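Local coordinates for protein cyclic GMP-AMP synthase-like receptor (Tribolium castaneum, PDB 7LT2) that senses double-stranded RNA in the cytoplasm and catalyses the synthesis of the cyclic dinucleotide 2',3'-cGAMP from ATP and GTP in innate immunity, at residues A[9-14]-A[377-382]; A[80-85]-A[104-109]; A[222-227]-A[240-245]; A[271-276]-A[341-346]. One frame throughout, in Å; residues are numbered along the deposited sequence.

Contact 1: A[9-14]-A[377-382]; sequences INKRFI and GEDVMA
An Asx turn begun by Asp-379 is laid against the C-terminal turn of helix 5-13, where Val-380 N donates to Arg-12 O at 3.0 Å, so that two distant parts of the chain close on each other. The approach starts at Gly-377, which ends helix 368-375 in a Schellman motif with positive phi. From the N-terminal side, Arg-12 runs its chain, bent at chi3 (-76°), alongside Gly-377 and Glu-378, and the guanidinium turns its edge to the latter: NH1 donates to Glu-378 O at 2.9 Å, somewhat tilted from both the carbonyl and the guanidinium planes. The same NH1 also reaches Tyr-374 O, while NH2 pairs with Asp-8; the guanidinium thus ties the last turns of two helices together. In return, Met-381 N adds a weak bond to Arg-12 O. Asp-379 divides its carboxylate: OD1 takes up the backbone NH groups of Met-381 and Ala-382, shaping the turn, and OD2 forms a salt bridge with Lys-11 NZ at 3.3 Å, the two side chains crossing at about a right angle. The apolar side is closed by Phe-13, whose CD2 lies 3.7 Å from Val-380 CG2. Beyond it the Met-381 chain, bent at chi2 and chi3, curls back over Phe-13 and Ile-14, with CG 3.5 Å from Ile-14 N and the methyl CE 3.6 Å from Ile-14 O.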
loop_
_atom_site.group_PDB
_atom_site.type_symbol
_atom_site.label_atom_id
_atom_site.label_comp_id
_atom_site.label_asym_id
_atom_site.label_seq_id
_atom_site.Cartn_x
_atom_site.Cartn_y
_atom_site.Cartn_z
ATOM N N ILE A 9 20.903 -11.144 -9.025
ATOM C CA ILE A 9 19.811 -10.615 -9.843
ATOM C C ILE A 9 19.039 -9.550 -9.074
ATOM O O ILE A 9 18.735 -8.470 -9.598
ATOM C CB ILE A 9 18.885 -11.760 -10.297
ATOM C CG1 ILE A 9 19.621 -12.696 -11.262
ATOM C CG2 ILE A 9 17.603 -11.206 -10.926
ATOM C CD1 ILE A 9 18.820 -13.922 -11.633
ATOM N N ASN A 10 18.716 -9.842 -7.813
ATOM C CA ASN A 10 17.962 -8.906 -6.984
ATOM C C ASN A 10 18.712 -7.590 -6.814
ATOM O O ASN A 10 18.149 -6.509 -7.032
ATOM C CB ASN A 10 17.677 -9.551 -5.627
ATOM C CG ASN A 10 16.893 -8.650 -4.702
ATOM O OD1 ASN A 10 16.089 -7.834 -5.142
ATOM N ND2 ASN A 10 17.126 -8.797 -3.403
ATOM N N LYS A 11 19.996 -7.664 -6.447
ATOM C CA LYS A 11 20.783 -6.456 -6.219
ATOM C C LYS A 11 20.900 -5.603 -7.480
ATOM O O LYS A 11 20.824 -4.370 -7.414
ATOM C CB LYS A 11 22.173 -6.833 -5.708
ATOM C CG LYS A 11 23.069 -5.643 -5.431
ATOM C CD LYS A 11 24.442 -6.089 -4.963
ATOM C CE LYS A 11 25.329 -4.893 -4.666
ATOM N NZ LYS A 11 25.450 -4.002 -5.851
ATOM N N ARG A 12 21.086 -6.232 -8.636
ATOM C CA ARG A 12 21.411 -5.462 -9.828
ATOM C C ARG A 12 20.199 -5.076 -10.668
ATOM O O ARG A 12 20.297 -4.129 -11.456
ATOM C CB ARG A 12 22.411 -6.235 -10.691
ATOM C CG ARG A 12 23.819 -6.267 -10.106
ATOM C CD ARG A 12 24.838 -6.616 -11.181
ATOM N NE ARG A 12 24.826 -8.034 -11.508
ATOM C CZ ARG A 12 25.040 -8.526 -12.722
ATOM N NH1 ARG A 12 25.183 -7.737 -13.774
ATOM N NH2 ARG A 12 25.112 -9.844 -12.884
ATOM N N PHE A 13 19.068 -5.767 -10.529
ATOM C CA PHE A 13 17.947 -5.516 -11.424
ATOM C C PHE A 13 16.595 -5.408 -10.739
ATOM O O PHE A 13 15.601 -5.160 -11.428
ATOM C CB PHE A 13 17.891 -6.607 -12.510
ATOM C CG PHE A 13 19.003 -6.495 -13.500
ATOM C CD1 PHE A 13 20.237 -7.069 -13.242
ATOM C CD2 PHE A 13 18.835 -5.774 -14.669
ATOM C CE1 PHE A 13 21.275 -6.933 -14.133
ATOM C CE2 PHE A 13 19.869 -5.644 -15.568
ATOM C CZ PHE A 13 21.089 -6.221 -15.300
ATOM N N ILE A 14 16.516 -5.555 -9.421
ATOM C CA ILE A 14 15.213 -5.598 -8.772
ATOM C C ILE A 14 15.104 -4.541 -7.682
ATOM O O ILE A 14 14.202 -3.699 -7.721
ATOM C CB ILE A 14 14.925 -7.002 -8.212
ATOM C CG1 ILE A 14 14.846 -8.015 -9.355
ATOM C CG2 ILE A 14 13.609 -7.000 -7.441
ATOM C CD1 ILE A 14 14.373 -9.383 -8.924
ATOM N N GLY A 377 27.514 -7.308 -16.982
ATOM C CA GLY A 377 27.941 -6.878 -15.665
ATOM C C GLY A 377 27.326 -5.597 -15.145
ATOM O O GLY A 377 27.773 -5.098 -14.103
ATOM N N GLU A 378 26.311 -5.057 -15.815
ATOM C CA GLU A 378 25.739 -3.779 -15.422
ATOM C C GLU A 378 24.842 -3.923 -14.195
ATOM O O GLU A 378 24.269 -4.985 -13.934
ATOM C CB GLU A 378 24.933 -3.179 -16.570
ATOM C CG GLU A 378 25.751 -2.851 -17.800
ATOM C CD GLU A 378 24.984 -1.999 -18.793
ATOM O OE1 GLU A 378 23.947 -1.418 -18.403
ATOM O OE2 GLU A 378 25.420 -1.909 -19.961
ATOM N N ASP A 379 24.718 -2.822 -13.449
ATOM C CA ASP A 379 23.826 -2.693 -12.296
ATOM C C ASP A 379 22.904 -1.514 -12.582
ATOM O O ASP A 379 23.337 -0.356 -12.536
ATOM C CB ASP A 379 24.626 -2.479 -11.006
ATOM C CG ASP A 379 23.747 -2.381 -9.754
ATOM O OD1 ASP A 379 22.533 -2.094 -9.855
ATOM O OD2 ASP A 379 24.285 -2.585 -8.644
ATOM N N VAL A 380 21.633 -1.802 -12.879
ATOM C CA VAL A 380 20.687 -0.750 -13.241
ATOM C C VAL A 380 19.954 -0.186 -12.034
ATOM O O VAL A 380 19.211 0.799 -12.174
ATOM C CB VAL A 380 19.659 -1.253 -14.277
ATOM C CG1 VAL A 380 20.370 -1.885 -15.471
ATOM C CG2 VAL A 380 18.679 -2.232 -13.644
ATOM N N MET A 381 20.136 -0.773 -10.854
ATOM C CA MET A 381 19.487 -0.260 -9.655
ATOM C C MET A 381 20.366 0.701 -8.871
ATOM O O MET A 381 19.831 1.513 -8.106
ATOM C CB MET A 381 19.058 -1.420 -8.748
ATOM C CG MET A 381 18.058 -2.378 -9.389
ATOM S SD MET A 381 16.624 -1.536 -10.108
ATOM C CE MET A 381 16.002 -0.686 -8.660
ATOM N N ALA A 382 21.689 0.651 -9.066
ATOM C CA ALA A 382 22.606 1.437 -8.244
ATOM C C ALA A 382 22.305 2.931 -8.319
ATOM O O ALA A 382 22.410 3.639 -7.311
ATOM C CB ALA A 382 24.051 1.163 -8.661
#

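Contact 2: A[80-85]-A[104-109]; sequences PIYAQP and DGWLRQ
Pro-80 sits on one face of the Trp-106 indole, and this is the close-packed part of the contact. Its CB stands 3.8 Å from the centroid of the six-membered ring and only 15° off the ring normal, a CH-pi contact, while CG reaches down to CZ2 at 3.5 Å. Trp-106 carries its indole anti to the backbone N (chi1 173°), which lays the ring along the loop: Tyr-82 CB touches CE3 at 3.7 Å, and Ala-83 CB meets the tryptophan's own CB at 3.9 Å. An edge-to-face partner, Tyr-115, adds a further aromatic contact to the indole. The elements joined are the 3-10 turn 81-83, in the connection between strands 70-77 and 85-89 of the nucleotidyltransferase domain, and the short helix 103-107 that follows the hairpin 85-89/95-100; backbone bonds from Ala-83 to Asn-102 and from Gln-84 to Asn-101 extend the pairing at the base of that hairpin. Toward solvent the packing becomes looser. There the exposed Tyr-82 ring has Gly-105 O at its edge, 3.7 Å from CE1. The Gln-109 chain, bent at chi2 (-66°), brings its amide over one face of the phenol, the two planes 13° apart, with CG 3.8 Å from CE1.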
loop_
_atom_site.group_PDB
_atom_site.type_symbol
_atom_site.label_atom_id
_atom_site.label_comp_id
_atom_site.label_asym_id
_atom_site.label_seq_id
_atom_site.Cartn_x
_atom_site.Cartn_y
_atom_site.Cartn_z
ATOM N N PRO A 80 -13.970 10.626 17.845
ATOM C CA PRO A 80 -14.016 10.437 19.299
ATOM C C PRO A 80 -14.990 9.331 19.687
ATOM O O PRO A 80 -16.130 9.289 19.217
ATOM C CB PRO A 80 -14.477 11.808 19.812
ATOM C CG PRO A 80 -13.970 12.762 18.769
ATOM C CD PRO A 80 -14.141 12.039 17.461
ATOM N N ILE A 81 -14.524 8.415 20.543
ATOM C CA ILE A 81 -15.335 7.256 20.898
ATOM C C ILE A 81 -16.609 7.665 21.622
ATOM O O ILE A 81 -17.577 6.902 21.637
ATOM C CB ILE A 81 -14.530 6.253 21.749
ATOM C CG1 ILE A 81 -14.313 6.794 23.161
ATOM C CG2 ILE A 81 -13.191 5.942 21.091
ATOM C CD1 ILE A 81 -13.594 5.822 24.078
ATOM N N TYR A 82 -16.637 8.864 22.214
ATOM C CA TYR A 82 -17.848 9.325 22.885
ATOM C C TYR A 82 -19.020 9.415 21.916
ATOM O O TYR A 82 -20.174 9.227 22.319
ATOM C CB TYR A 82 -17.590 10.677 23.556
ATOM C CG TYR A 82 -18.622 11.081 24.594
ATOM C CD1 TYR A 82 -19.734 11.833 24.241
ATOM C CD2 TYR A 82 -18.468 10.726 25.931
ATOM C CE1 TYR A 82 -20.676 12.209 25.187
ATOM C CE2 TYR A 82 -19.403 11.098 26.883
ATOM C CZ TYR A 82 -20.502 11.839 26.507
ATOM O OH TYR A 82 -21.439 12.214 27.450
ATOM N N ALA A 83 -18.745 9.687 20.637
ATOM C CA ALA A 83 -19.780 9.717 19.608
ATOM C C ALA A 83 -20.299 8.333 19.255
ATOM O O ALA A 83 -21.213 8.229 18.429
ATOM C CB ALA A 83 -19.253 10.405 18.347
ATOM N N GLN A 84 -19.725 7.288 19.845
ATOM C CA GLN A 84 -20.128 5.893 19.714
ATOM C C GLN A 84 -20.127 5.419 18.266
ATOM O O GLN A 84 -21.184 5.059 17.732
ATOM C CB GLN A 84 -21.506 5.684 20.338
ATOM C CG GLN A 84 -21.532 5.961 21.833
ATOM C CD GLN A 84 -22.895 5.725 22.438
ATOM O OE1 GLN A 84 -23.700 4.972 21.896
ATOM N NE2 GLN A 84 -23.168 6.378 23.562
ATOM N N PRO A 85 -18.971 5.388 17.606
ATOM C CA PRO A 85 -18.907 4.750 16.288
ATOM C C PRO A 85 -19.059 3.242 16.418
ATOM O O PRO A 85 -18.544 2.628 17.353
ATOM C CB PRO A 85 -17.513 5.132 15.777
ATOM C CG PRO A 85 -16.706 5.312 17.023
ATOM C CD PRO A 85 -17.653 5.885 18.047
ATOM N N ASP A 104 -24.844 13.430 18.393
ATOM C CA ASP A 104 -25.466 14.574 19.057
ATOM C C ASP A 104 -24.922 14.762 20.467
ATOM O O ASP A 104 -24.659 15.891 20.889
ATOM C CB ASP A 104 -26.981 14.404 19.095
ATOM C CG ASP A 104 -27.624 14.583 17.736
ATOM O OD1 ASP A 104 -26.909 14.930 16.774
ATOM O OD2 ASP A 104 -28.850 14.378 17.636
ATOM N N GLY A 105 -24.765 13.672 21.216
ATOM C CA GLY A 105 -24.216 13.787 22.556
ATOM C C GLY A 105 -22.794 14.305 22.564
ATOM O O GLY A 105 -22.404 15.039 23.472
ATOM N N TRP A 106 -22.003 13.934 21.552
ATOM C CA TRP A 106 -20.659 14.483 21.432
ATOM C C TRP A 106 -20.702 15.973 21.111
ATOM O O TRP A 106 -19.903 16.750 21.645
ATOM C CB TRP A 106 -19.878 13.711 20.363
ATOM C CG TRP A 106 -18.536 14.301 20.049
ATOM C CD1 TRP A 106 -18.119 14.805 18.850
ATOM C CD2 TRP A 106 -17.438 14.465 20.956
ATOM N NE1 TRP A 106 -16.829 15.261 18.952
ATOM C CE2 TRP A 106 -16.389 15.067 20.237
ATOM C CE3 TRP A 106 -17.240 14.151 22.304
ATOM C CZ2 TRP A 106 -15.158 15.365 20.819
ATOM C CZ3 TRP A 106 -16.017 14.449 22.882
ATOM C CH2 TRP A 106 -14.990 15.046 22.138
ATOM N N LEU A 107 -21.624 16.391 20.237
ATOM C CA LEU A 107 -21.716 17.808 19.897
ATOM C C LEU A 107 -22.082 18.651 21.112
ATOM O O LEU A 107 -21.706 19.827 21.182
ATOM C CB LEU A 107 -22.729 18.014 18.768
ATOM C CG LEU A 107 -22.417 17.291 17.453
ATOM C CD1 LEU A 107 -23.519 17.534 16.424
ATOM C CD2 LEU A 107 -21.061 17.713 16.910
ATOM N N ARG A 108 -22.796 18.073 22.079
ATOM C CA ARG A 108 -23.168 18.798 23.288
ATOM C C ARG A 108 -22.037 18.874 24.304
ATOM O O ARG A 108 -22.203 19.527 25.340
ATOM C CB ARG A 108 -24.403 18.156 23.926
ATOM C CG ARG A 108 -25.682 18.419 23.147
ATOM C CD ARG A 108 -26.909 17.904 23.875
ATOM N NE ARG A 108 -26.997 16.449 23.852
ATOM C CZ ARG A 108 -27.825 15.761 23.080
ATOM N NH1 ARG A 108 -28.672 16.364 22.259
ATOM N NH2 ARG A 108 -27.808 14.431 23.135
ATOM N N GLN A 109 -20.912 18.224 24.032
ATOM C CA GLN A 109 -19.731 18.331 24.871
ATOM C C GLN A 109 -18.900 19.540 24.454
ATOM O O GLN A 109 -18.980 19.995 23.309
ATOM C CB GLN A 109 -18.896 17.059 24.760
ATOM C CG GLN A 109 -19.555 15.842 25.380
ATOM C CD GLN A 109 -19.688 15.961 26.887
ATOM O OE1 GLN A 109 -20.682 16.472 27.396
ATOM N NE2 GLN A 109 -18.681 15.487 27.608
#

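Contact 3: A[222-227]-A[240-245]; sequences FFIVPK and WSLSFQ
With chi1 at 54°, Phe-223 places its ring between its own backbone N and carbonyl carbon and over Ser-243, while Ser-243 turns OG anti to its backbone N (176°), toward Gln-245. Ser-243 CB lies over one face of the phenyl ring, 3.7 Å from its centroid, in a CH-pi contact. The two residues form a hydrogen-bonded pair of the antiparallel strands 222-225 and 240-243, within the central sheet of the nucleotidyltransferase domain. Ser-243 N donates to Phe-223 O at 2.8 Å; the return bond is weak. Val-225 and Ser-241 form the next such pair, with Val-225 N to Ser-241 O at 2.7 Å. Ser-241 OG then donates to Lys-227 O at 2.6 Å, carrying the pairing past the end of the strand. On the other face of the sheet, Ile-224 CD1 lies over one face of the Trp-240 indole, off its centre, 3.7 Å from CD2, and its CG2 touches Leu-242 CD2. Trp-240 NE1 is held by Leu-129 O. Residues 241-245 belong to the GTP site by similarity, and Gln-245 also to the ATP site. Gln-245 NE2 donates to Ser-243 OG at 2.6 Å, with the oxygen in the amide plane, a bond that would fix the amide's rotation and is consistent with a strand end that presents the glutamine to nucleotide.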
loop_
_atom_site.group_PDB
_atom_site.type_symbol
_atom_site.label_atom_id
_atom_site.label_comp_id
_atom_site.label_asym_id
_atom_site.label_seq_id
_atom_site.Cartn_x
_atom_site.Cartn_y
_atom_site.Cartn_z
ATOM N N PHE A 222 -6.308 -0.523 13.562
ATOM C CA PHE A 222 -6.501 -0.771 12.141
ATOM C C PHE A 222 -7.305 0.397 11.594
ATOM O O PHE A 222 -7.826 1.217 12.352
ATOM C CB PHE A 222 -7.227 -2.095 11.894
ATOM C CG PHE A 222 -8.644 -2.090 12.372
ATOM C CD1 PHE A 222 -8.934 -2.226 13.721
ATOM C CD2 PHE A 222 -9.688 -1.931 11.478
ATOM C CE1 PHE A 222 -10.240 -2.208 14.169
ATOM C CE2 PHE A 222 -11.003 -1.911 11.921
ATOM C CZ PHE A 222 -11.278 -2.051 13.269
ATOM N N PHE A 223 -7.416 0.490 10.272
ATOM C CA PHE A 223 -8.178 1.602 9.727
ATOM C C PHE A 223 -8.998 1.161 8.526
ATOM O O PHE A 223 -8.799 0.082 7.960
ATOM C CB PHE A 223 -7.282 2.816 9.385
ATOM C CG PHE A 223 -6.105 2.522 8.482
ATOM C CD1 PHE A 223 -4.896 2.093 9.010
ATOM C CD2 PHE A 223 -6.188 2.767 7.120
ATOM C CE1 PHE A 223 -3.799 1.863 8.183
ATOM C CE2 PHE A 223 -5.102 2.548 6.287
ATOM C CZ PHE A 223 -3.905 2.091 6.821
ATOM N N ILE A 224 -9.977 1.995 8.187
ATOM C CA ILE A 224 -10.834 1.765 7.033
ATOM C C ILE A 224 -10.474 2.778 5.960
ATOM O O ILE A 224 -10.072 3.913 6.247
ATOM C CB ILE A 224 -12.339 1.831 7.381
ATOM C CG1 ILE A 224 -12.740 3.228 7.878
ATOM C CG2 ILE A 224 -12.693 0.732 8.380
ATOM C CD1 ILE A 224 -14.252 3.378 8.194
ATOM N N VAL A 225 -10.614 2.347 4.712
ATOM C CA VAL A 225 -10.130 3.072 3.540
ATOM C C VAL A 225 -11.320 3.311 2.616
ATOM O O VAL A 225 -12.139 2.400 2.420
ATOM C CB VAL A 225 -9.007 2.286 2.841
ATOM C CG1 VAL A 225 -8.536 2.989 1.586
ATOM C CG2 VAL A 225 -7.834 2.085 3.792
ATOM N N PRO A 226 -11.465 4.513 2.032
ATOM C CA PRO A 226 -12.675 4.822 1.250
ATOM C C PRO A 226 -12.656 4.270 -0.165
ATOM O O PRO A 226 -13.028 4.970 -1.113
ATOM C CB PRO A 226 -12.694 6.354 1.242
ATOM C CG PRO A 226 -11.244 6.729 1.296
ATOM C CD PRO A 226 -10.565 5.673 2.140
ATOM N N LYS A 227 -12.238 3.020 -0.321
ATOM C CA LYS A 227 -12.261 2.342 -1.609
ATOM C C LYS A 227 -13.486 1.440 -1.654
ATOM O O LYS A 227 -13.591 0.487 -0.872
ATOM C CB LYS A 227 -10.980 1.534 -1.832
ATOM C CG LYS A 227 -10.913 0.878 -3.198
ATOM C CD LYS A 227 -9.502 0.447 -3.573
ATOM C CE LYS A 227 -9.065 -0.789 -2.811
ATOM N NZ LYS A 227 -8.125 -1.621 -3.617
ATOM N N TRP A 240 -16.837 0.634 3.056
ATOM C CA TRP A 240 -15.439 0.962 3.294
ATOM C C TRP A 240 -14.598 -0.305 3.248
ATOM O O TRP A 240 -15.052 -1.374 3.670
ATOM C CB TRP A 240 -15.265 1.640 4.654
ATOM C CG TRP A 240 -15.854 3.003 4.709
ATOM C CD1 TRP A 240 -17.180 3.322 4.753
ATOM C CD2 TRP A 240 -15.141 4.244 4.725
ATOM N NE1 TRP A 240 -17.339 4.684 4.793
ATOM C CE2 TRP A 240 -16.104 5.276 4.780
ATOM C CE3 TRP A 240 -13.787 4.586 4.696
ATOM C CZ2 TRP A 240 -15.753 6.625 4.803
ATOM C CZ3 TRP A 240 -13.438 5.927 4.727
ATOM C CH2 TRP A 240 -14.420 6.929 4.777
ATOM N N SER A 241 -13.375 -0.183 2.737
ATOM C CA SER A 241 -12.406 -1.270 2.777
ATOM C C SER A 241 -11.653 -1.245 4.100
ATOM O O SER A 241 -11.475 -0.192 4.710
ATOM C CB SER A 241 -11.400 -1.160 1.630
ATOM O OG SER A 241 -12.031 -1.235 0.368
ATOM N N LEU A 242 -11.192 -2.416 4.528
ATOM C CA LEU A 242 -10.346 -2.534 5.706
ATOM C C LEU A 242 -8.886 -2.544 5.288
ATOM O O LEU A 242 -8.522 -3.152 4.276
ATOM C CB LEU A 242 -10.665 -3.806 6.488
ATOM C CG LEU A 242 -11.990 -3.798 7.240
ATOM C CD1 LEU A 242 -12.431 -5.211 7.509
ATOM C CD2 LEU A 242 -11.864 -3.024 8.546
ATOM N N SER A 243 -8.054 -1.862 6.063
ATOM C CA SER A 243 -6.611 -1.927 5.887
ATOM C C SER A 243 -5.995 -2.554 7.130
ATOM O O SER A 243 -6.053 -1.981 8.225
ATOM C CB SER A 243 -6.007 -0.555 5.618
ATOM O OG SER A 243 -4.593 -0.669 5.537
ATOM N N PHE A 244 -5.422 -3.740 6.952
ATOM C CA PHE A 244 -4.596 -4.389 7.957
ATOM C C PHE A 244 -3.126 -4.354 7.547
ATOM O O PHE A 244 -2.343 -5.233 7.918
ATOM C CB PHE A 244 -5.083 -5.818 8.190
ATOM C CG PHE A 244 -6.531 -5.901 8.614
ATOM C CD1 PHE A 244 -6.933 -5.395 9.840
ATOM C CD2 PHE A 244 -7.486 -6.473 7.787
ATOM C CE1 PHE A 244 -8.264 -5.459 10.239
ATOM C CE2 PHE A 244 -8.816 -6.546 8.177
ATOM C CZ PHE A 244 -9.206 -6.037 9.408
ATOM N N GLN A 245 -2.751 -3.322 6.780
ATOM C CA GLN A 245 -1.395 -3.221 6.247
ATOM C C GLN A 245 -0.353 -3.053 7.343
ATOM O O GLN A 245 0.803 -3.448 7.158
ATOM C CB GLN A 245 -1.286 -2.045 5.279
ATOM C CG GLN A 245 -2.138 -2.145 4.034
ATOM C CD GLN A 245 -2.104 -0.854 3.242
ATOM O OE1 GLN A 245 -1.244 -0.666 2.379
ATOM N NE2 GLN A 245 -3.030 0.057 3.547
#

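Contact 4: A[271-276]-A[341-346]; sequences KTHPNI and NNISNR
Ile-343 overlaps His-273 where the imidazole joins its CB: its CG2 branch lies 3.6 Å from both CB and CG of the histidine, and the two side chains cross at about a right angle. The other branch runs out to CD1, which reaches Asn-275 CB at 3.8 Å and Ile-276 CG1 at 4.1 Å, so that one isoleucine touches three of the four residues of the type I beta turn from His-273 to Ile-276. This turn follows helix 258-272 in the helical HhH/H2TH-like domain, and Ile-343 projects to it from helix 337-354. The imidazole is fixed at both nitrogens. ND1 donates to Thr-272 OG1 at 2.8 Å, which a chi1 of 53° on His-273 allows by swinging the ring back toward the helix end, and NE2 is bonded to Tyr-312 OH of helix 301-318. One turn on from Ile-343, Arg-346 stretches its chain from CG to NE past Thr-272, and Thr-272 O sits over the centre of the guanidinium face, 3.2 Å from CZ; it meets the face and not the N-H groups, so this is not a hydrogen bond.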
loop_
_atom_site.group_PDB
_atom_site.type_symbol
_atom_site.label_atom_id
_atom_site.label_comp_id
_atom_site.label_asym_id
_atom_site.label_seq_id
_atom_site.Cartn_x
_atom_site.Cartn_y
_atom_site.Cartn_z
ATOM N N LYS A 271 6.886 -9.860 -16.093
ATOM C CA LYS A 271 7.315 -10.233 -17.433
ATOM C C LYS A 271 6.335 -11.174 -18.128
ATOM O O LYS A 271 6.110 -11.042 -19.336
ATOM C CB LYS A 271 8.707 -10.868 -17.384
ATOM C CG LYS A 271 9.271 -11.161 -18.768
ATOM C CD LYS A 271 10.668 -11.730 -18.695
ATOM C CE LYS A 271 11.078 -12.334 -20.026
ATOM N NZ LYS A 271 12.393 -13.029 -19.926
ATOM N N THR A 272 5.739 -12.120 -17.400
ATOM C CA THR A 272 4.988 -13.192 -18.041
ATOM C C THR A 272 3.486 -13.193 -17.775
ATOM O O THR A 272 2.745 -13.744 -18.596
ATOM C CB THR A 272 5.559 -14.563 -17.640
ATOM O OG1 THR A 272 5.381 -14.775 -16.235
ATOM C CG2 THR A 272 7.052 -14.641 -17.968
ATOM N N HIS A 273 2.997 -12.615 -16.669
ATOM C CA HIS A 273 1.558 -12.627 -16.376
ATOM C C HIS A 273 1.139 -11.392 -15.582
ATOM O O HIS A 273 0.753 -11.483 -14.411
ATOM C CB HIS A 273 1.154 -13.921 -15.661
ATOM C CG HIS A 273 1.952 -14.240 -14.428
ATOM N ND1 HIS A 273 3.225 -14.768 -14.480
ATOM C CD2 HIS A 273 1.630 -14.168 -13.114
ATOM C CE1 HIS A 273 3.662 -14.982 -13.252
ATOM N NE2 HIS A 273 2.716 -14.621 -12.404
ATOM N N PRO A 274 1.128 -10.219 -16.224
ATOM C CA PRO A 274 0.683 -8.997 -15.531
ATOM C C PRO A 274 -0.791 -9.009 -15.167
ATOM O O PRO A 274 -1.251 -8.080 -14.489
ATOM C CB PRO A 274 0.986 -7.881 -16.545
ATOM C CG PRO A 274 1.822 -8.512 -17.618
ATOM C CD PRO A 274 1.464 -9.957 -17.632
ATOM N N ASN A 275 -1.539 -10.024 -15.605
ATOM C CA ASN A 275 -2.934 -10.191 -15.216
ATOM C C ASN A 275 -3.118 -10.343 -13.711
ATOM O O ASN A 275 -4.233 -10.142 -13.217
ATOM C CB ASN A 275 -3.518 -11.422 -15.908
ATOM C CG ASN A 275 -3.064 -11.551 -17.345
ATOM O OD1 ASN A 275 -1.894 -11.810 -17.619
ATOM N ND2 ASN A 275 -3.998 -11.375 -18.277
ATOM N N ILE A 276 -2.067 -10.717 -12.982
ATOM C CA ILE A 276 -2.141 -10.984 -11.547
ATOM C C ILE A 276 -1.659 -9.748 -10.799
ATOM O O ILE A 276 -0.538 -9.279 -11.018
ATOM C CB ILE A 276 -1.304 -12.214 -11.162
ATOM C CG1 ILE A 276 -1.784 -13.460 -11.916
ATOM C CG2 ILE A 276 -1.321 -12.424 -9.643
ATOM C CD1 ILE A 276 -3.190 -13.910 -11.554
ATOM N N ASN A 341 -5.839 -20.722 -16.170
ATOM C CA ASN A 341 -5.253 -21.947 -16.707
ATOM C C ASN A 341 -3.987 -21.647 -17.503
ATOM O O ASN A 341 -2.962 -22.316 -17.335
ATOM C CB ASN A 341 -6.269 -22.688 -17.580
ATOM C CG ASN A 341 -7.342 -23.399 -16.768
ATOM O OD1 ASN A 341 -7.205 -23.586 -15.559
ATOM N ND2 ASN A 341 -8.415 -23.809 -17.438
ATOM N N ASN A 342 -4.040 -20.640 -18.379
ATOM C CA ASN A 342 -2.870 -20.299 -19.183
ATOM C C ASN A 342 -1.715 -19.832 -18.306
ATOM O O ASN A 342 -0.559 -20.196 -18.547
ATOM C CB ASN A 342 -3.221 -19.216 -20.204
ATOM C CG ASN A 342 -4.144 -19.716 -21.302
ATOM O OD1 ASN A 342 -4.247 -20.919 -21.556
ATOM N ND2 ASN A 342 -4.809 -18.787 -21.971
ATOM N N ILE A 343 -2.004 -19.016 -17.292
ATOM C CA ILE A 343 -0.934 -18.521 -16.431
ATOM C C ILE A 343 -0.319 -19.667 -15.636
ATOM O O ILE A 343 0.907 -19.769 -15.521
ATOM C CB ILE A 343 -1.456 -17.396 -15.518
ATOM C CG1 ILE A 343 -1.839 -16.176 -16.359
ATOM C CG2 ILE A 343 -0.399 -17.004 -14.486
ATOM C CD1 ILE A 343 -2.550 -15.094 -15.582
ATOM N N SER A 344 -1.153 -20.560 -15.096
ATOM C CA SER A 344 -0.628 -21.707 -14.359
ATOM C C SER A 344 0.212 -22.612 -15.257
ATOM O O SER A 344 1.244 -23.139 -14.824
ATOM C CB SER A 344 -1.773 -22.494 -13.723
ATOM O OG SER A 344 -1.274 -23.607 -12.998
ATOM N N ASN A 345 -0.212 -22.809 -16.510
ATOM C CA ASN A 345 0.587 -23.605 -17.437
ATOM C C ASN A 345 1.918 -22.925 -17.745
ATOM O O ASN A 345 2.955 -23.595 -17.835
ATOM C CB ASN A 345 -0.196 -23.856 -18.726
ATOM C CG ASN A 345 -1.378 -24.790 -18.522
ATOM O OD1 ASN A 345 -1.429 -25.553 -17.557
ATOM N ND2 ASN A 345 -2.333 -24.739 -19.442
ATOM N N ARG A 346 1.900 -21.601 -17.926
ATOM C CA ARG A 346 3.129 -20.825 -18.079
ATOM C C ARG A 346 4.097 -21.095 -16.936
ATOM O O ARG A 346 5.267 -21.431 -17.154
ATOM C CB ARG A 346 2.800 -19.334 -18.106
ATOM C CG ARG A 346 2.718 -18.662 -19.446
ATOM C CD ARG A 346 2.831 -17.166 -19.192
ATOM N NE ARG A 346 2.343 -16.339 -20.285
ATOM C CZ ARG A 346 3.123 -15.676 -21.125
ATOM N NH1 ARG A 346 4.443 -15.757 -21.055
ATOM N NH2 ARG A 346 2.565 -14.907 -22.054
#

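The four contacts are spread over both lobes of the protein. Contacts 2 and 3 come in series within the nucleotidyltransferase range, their centres about 22 Å apart, and are bridged by sheet strands, since strand 95-100 pairs with 85-89 on one side and with 240-243 on the other. Contact 4 follows in the helical domain, about 29 Å between centres from contact 3 and 51 Å from contact 2. Contact 1 joins segments near the two ends of the modelled chain and so spans all the others; helix 258-272 packs against its Ile-14 and ends in contact 4, whose centre is about 24 Å away. Segments near the chain's two ends thus meet beside the helical lobe, while contact 3 holds residues that probably bind nucleotide.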